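Local structure of B12-binding domain-containing protein (6WTE) at residues Leu4-Asn9 against His53-Glu58. The protein binds cobalamin and a [4Fe-4S] cluster and, as the radical SAM methylase TsrM, probably transfers a methyl group by a non-radical route. Residues are numbered along the deposited sequence; the frame is centred on the assembly and turned at random.
Sequences LVLLVN and HEYFAE
Leu6 points its isobutyl group from the strand at two aromatic rings of helix 48-58, and its two methyls divide the work. CD1 lies over one face of the Tyr55 ring, 4.2 Å from the centroid and 25° off the ring normal, a CH-pi contact displaced toward the rim on the phenol side. CD2 sits where the two rings meet on the strand side, 3.7 Å from Tyr55 CE2 and 3.5 Å from Phe56 CZ. The Leu6 side chain runs antiparallel alongside that of Tyr55 and lies roughly perpendicular to that of Phe56. A branched leucine suits this place because one methyl can cover a ring while the other fills the angle beside it. Tyr55 extends across to the sheet with CG anti to the backbone N (chi1 -178°), while Phe56 turns one ring face to Tyr55 CD2, which stands over its centre. The phenol oxygen lands beside aliphatic carbon, with Leu4 CD2 3.9 Å from Tyr55 OH, yet this buried hydroxyl is satisfied by a hydrogen bond to Glu37 on the adjoining strand. Tyrosine thus combines an apolar ring with a polar end at the sheet. Replacing Tyr55 by an alanine removes both ring and hydroxyl, which would probably leave Leu6 CD1 without its aromatic cover and Glu37 without its phenol partner. Phe56 also packs on Ile93 and Leu96 of helix 83-96. The segments 4-9 and 53-58 run nearly antiparallel (173°), with axes 12.1 Å apart at closest approach. Helix 48-58 links the parallel strands 35-40 and 63-67 as a beta-alpha-beta crossover that passes over strand 4-9 between them, as in the Rossmann-like B12-binding domain, here with the Leu6 side chain about 10 Å from the bound cobalamin.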
ATOM      1  N   LEU A   4       9.875 -27.197   5.634  1.00 17.15           N
ATOM      2  CA  LEU A   4       9.949 -25.966   6.410  1.00 15.09           C
ATOM      3  C   LEU A   4      10.154 -24.766   5.492  1.00 16.09           C
ATOM      4  O   LEU A   4      11.117 -24.727   4.716  1.00 13.25           O
ATOM      5  CB  LEU A   4      11.083 -26.048   7.429  1.00 15.61           C
ATOM      6  CG  LEU A   4      11.374 -24.768   8.215  1.00 17.74           C
ATOM      7  CD1 LEU A   4      10.150 -24.338   9.019  1.00 17.35           C
ATOM      8  CD2 LEU A   4      12.588 -24.962   9.122  1.00 19.00           C
ATOM      9  N   VAL A   5       9.255 -23.789   5.594  1.00 12.69           N
ATOM     10  CA  VAL A   5       9.341 -22.522   4.879  1.00 13.24           C
ATOM     11  C   VAL A   5       9.519 -21.409   5.905  1.00 14.71           C
ATOM     12  O   VAL A   5       8.753 -21.321   6.872  1.00 15.42           O
ATOM     13  CB  VAL A   5       8.081 -22.253   4.029  1.00 15.12           C
ATOM     14  CG1 VAL A   5       8.195 -20.911   3.336  1.00 14.01           C
ATOM     15  CG2 VAL A   5       7.845 -23.360   3.011  1.00 15.44           C
ATOM     16  N   LEU A   6      10.520 -20.563   5.696  1.00 12.36           N
ATOM     17  CA  LEU A   6      10.708 -19.361   6.497  1.00 12.02           C
ATOM     18  C   LEU A   6      10.139 -18.164   5.751  1.00 11.95           C
ATOM     19  O   LEU A   6      10.391 -18.005   4.553  1.00 11.46           O
ATOM     20  CB  LEU A   6      12.187 -19.119   6.792  1.00 12.23           C
ATOM     21  CG  LEU A   6      12.495 -17.731   7.354  1.00 12.69           C
ATOM     22  CD1 LEU A   6      11.887 -17.538   8.761  1.00 12.29           C
ATOM     23  CD2 LEU A   6      13.997 -17.491   7.340  1.00 14.09           C
ATOM     24  N   LEU A   7       9.380 -17.328   6.460  1.00 12.23           N
ATOM     25  CA  LEU A   7       8.888 -16.060   5.933  1.00 11.19           C
ATOM     26  C   LEU A   7       9.466 -14.934   6.777  1.00 13.14           C
ATOM     27  O   LEU A   7       9.360 -14.963   8.007  1.00 13.91           O
ATOM     28  CB  LEU A   7       7.356 -16.010   5.937  1.00 12.22           C
ATOM     29  CG  LEU A   7       6.652 -17.118   5.146  1.00 12.67           C
ATOM     30  CD1 LEU A   7       5.144 -17.081   5.384  1.00 11.86           C
ATOM     31  CD2 LEU A   7       6.967 -16.958   3.646  1.00 12.62           C
ATOM     32  N   VAL A   8      10.086 -13.953   6.122  1.00 14.10           N
ATOM     33  CA  VAL A   8      10.788 -12.864   6.796  1.00 12.29           C
ATOM     34  C   VAL A   8      10.038 -11.560   6.552  1.00 13.54           C
ATOM     35  O   VAL A   8       9.736 -11.226   5.401  1.00 11.71           O
ATOM     36  CB  VAL A   8      12.235 -12.742   6.292  1.00 12.28           C
ATOM     37  CG1 VAL A   8      12.929 -11.562   6.954  1.00 13.69           C
ATOM     38  CG2 VAL A   8      13.006 -14.040   6.541  1.00 14.33           C
ATOM     39  N   ASN A   9       9.764 -10.812   7.633  1.00 11.03           N
ATOM     40  CA  ASN A   9       9.278  -9.447   7.488  1.00 11.95           C
ATOM     41  C   ASN A   9      10.432  -8.475   7.679  1.00 12.56           C
ATOM     42  O   ASN A   9      10.900  -8.302   8.812  1.00 13.99           O
ATOM     43  CB  ASN A   9       8.163  -9.136   8.485  1.00 11.94           C
ATOM     44  CG  ASN A   9       7.599  -7.752   8.272  1.00 14.58           C
ATOM     45  OD1 ASN A   9       7.596  -7.259   7.144  1.00 12.35           O
ATOM     46  ND2 ASN A   9       7.149  -7.107   9.340  1.00 14.02           N
ATOM     47  N   HIS A  53      20.988 -14.449  12.854  1.00 22.72           N
ATOM     48  CA  HIS A  53      22.049 -15.370  13.251  1.00 26.08           C
ATOM     49  C   HIS A  53      21.512 -16.486  14.133  1.00 27.73           C
ATOM     50  O   HIS A  53      21.856 -17.658  13.938  1.00 28.80           O
ATOM     51  CB  HIS A  53      23.154 -14.606  13.970  1.00 21.71           C
ATOM     52  CG  HIS A  53      23.862 -13.620  13.098  1.00 21.99           C
ATOM     53  ND1 HIS A  53      24.613 -12.582  13.603  1.00 25.76           N
ATOM     54  CD2 HIS A  53      23.924 -13.509  11.750  1.00 20.96           C
ATOM     55  CE1 HIS A  53      25.116 -11.880  12.605  1.00 18.34           C
ATOM     56  NE2 HIS A  53      24.710 -12.418  11.469  1.00 25.10           N
ATOM     57  N   GLU A  54      20.657 -16.145  15.100  1.00 27.69           N
ATOM     58  CA  GLU A  54      20.057 -17.172  15.945  1.00 31.64           C
ATOM     59  C   GLU A  54      19.229 -18.143  15.114  1.00 29.94           C
ATOM     60  O   GLU A  54      19.363 -19.363  15.259  1.00 30.99           O
ATOM     61  CB  GLU A  54      19.202 -16.531  17.040  1.00 29.92           C
ATOM     62  CG  GLU A  54      19.972 -15.637  17.998  1.00 36.98           C
ATOM     63  CD  GLU A  54      19.061 -14.812  18.896  1.00 37.12           C
ATOM     64  OE1 GLU A  54      17.921 -14.503  18.479  1.00 44.43           O
ATOM     65  OE2 GLU A  54      19.485 -14.467  20.019  1.00 42.89           O
ATOM     66  N   TYR A  55      18.383 -17.623  14.218  1.00 26.29           N
ATOM     67  CA  TYR A  55      17.444 -18.496  13.517  1.00 24.34           C
ATOM     68  C   TYR A  55      18.171 -19.516  12.647  1.00 25.25           C
ATOM     69  O   TYR A  55      17.896 -20.719  12.723  1.00 26.72           O
ATOM     70  CB  TYR A  55      16.457 -17.683  12.674  1.00 23.93           C
ATOM     71  CG  TYR A  55      15.463 -18.592  11.981  1.00 24.56           C
ATOM     72  CD1 TYR A  55      14.316 -19.020  12.636  1.00 25.95           C
ATOM     73  CD2 TYR A  55      15.696 -19.059  10.694  1.00 20.19           C
ATOM     74  CE1 TYR A  55      13.420 -19.877  12.021  1.00 24.59           C
ATOM     75  CE2 TYR A  55      14.809 -19.915  10.075  1.00 22.52           C
ATOM     76  CZ  TYR A  55      13.675 -20.321  10.738  1.00 21.79           C
ATOM     77  OH  TYR A  55      12.791 -21.172  10.115  1.00 22.63           O
ATOM     78  N   PHE A  56      19.091 -19.055  11.795  1.00 26.13           N
ATOM     79  CA  PHE A  56      19.697 -19.953  10.817  1.00 22.87           C
ATOM     80  C   PHE A  56      20.710 -20.912  11.428  1.00 26.49           C
ATOM     81  O   PHE A  56      21.053 -21.917  10.796  1.00 29.07           O
ATOM     82  CB  PHE A  56      20.330 -19.145   9.690  1.00 25.68           C
ATOM     83  CG  PHE A  56      19.329 -18.635   8.702  1.00 26.08           C
ATOM     84  CD1 PHE A  56      18.716 -19.508   7.817  1.00 23.36           C
ATOM     85  CD2 PHE A  56      18.978 -17.300   8.671  1.00 22.67           C
ATOM     86  CE1 PHE A  56      17.783 -19.055   6.914  1.00 21.56           C
ATOM     87  CE2 PHE A  56      18.048 -16.844   7.765  1.00 24.40           C
ATOM     88  CZ  PHE A  56      17.451 -17.724   6.887  1.00 19.54           C
ATOM     89  N   ALA A  57      21.195 -20.637  12.633  1.00 29.65           N
ATOM     90  CA  ALA A  57      22.036 -21.626  13.292  1.00 28.65           C
ATOM     91  C   ALA A  57      21.216 -22.816  13.777  1.00 29.05           C
ATOM     92  O   ALA A  57      21.720 -23.944  13.815  1.00 31.03           O
ATOM     93  CB  ALA A  57      22.787 -20.982  14.450  1.00 31.94           C
ATOM     94  N   GLU A  58      19.951 -22.583  14.121  1.00 29.45           N
ATOM     95  CA  GLU A  58      19.065 -23.599  14.670  1.00 30.49           C
ATOM     96  C   GLU A  58      18.145 -24.230  13.632  1.00 27.08           C
ATOM     97  O   GLU A  58      17.714 -25.371  13.817  1.00 27.85           O
ATOM     98  CB  GLU A  58      18.213 -22.982  15.784  1.00 35.00           C
ATOM     99  CG  GLU A  58      19.020 -22.132  16.766  1.00 37.50           C
ATOM    100  CD  GLU A  58      18.178 -21.070  17.453  1.00 38.77           C
ATOM    101  OE1 GLU A  58      16.950 -21.043  17.221  1.00 41.73           O
ATOM    102  OE2 GLU A  58      18.743 -20.253  18.218  1.00 38.60           O
TER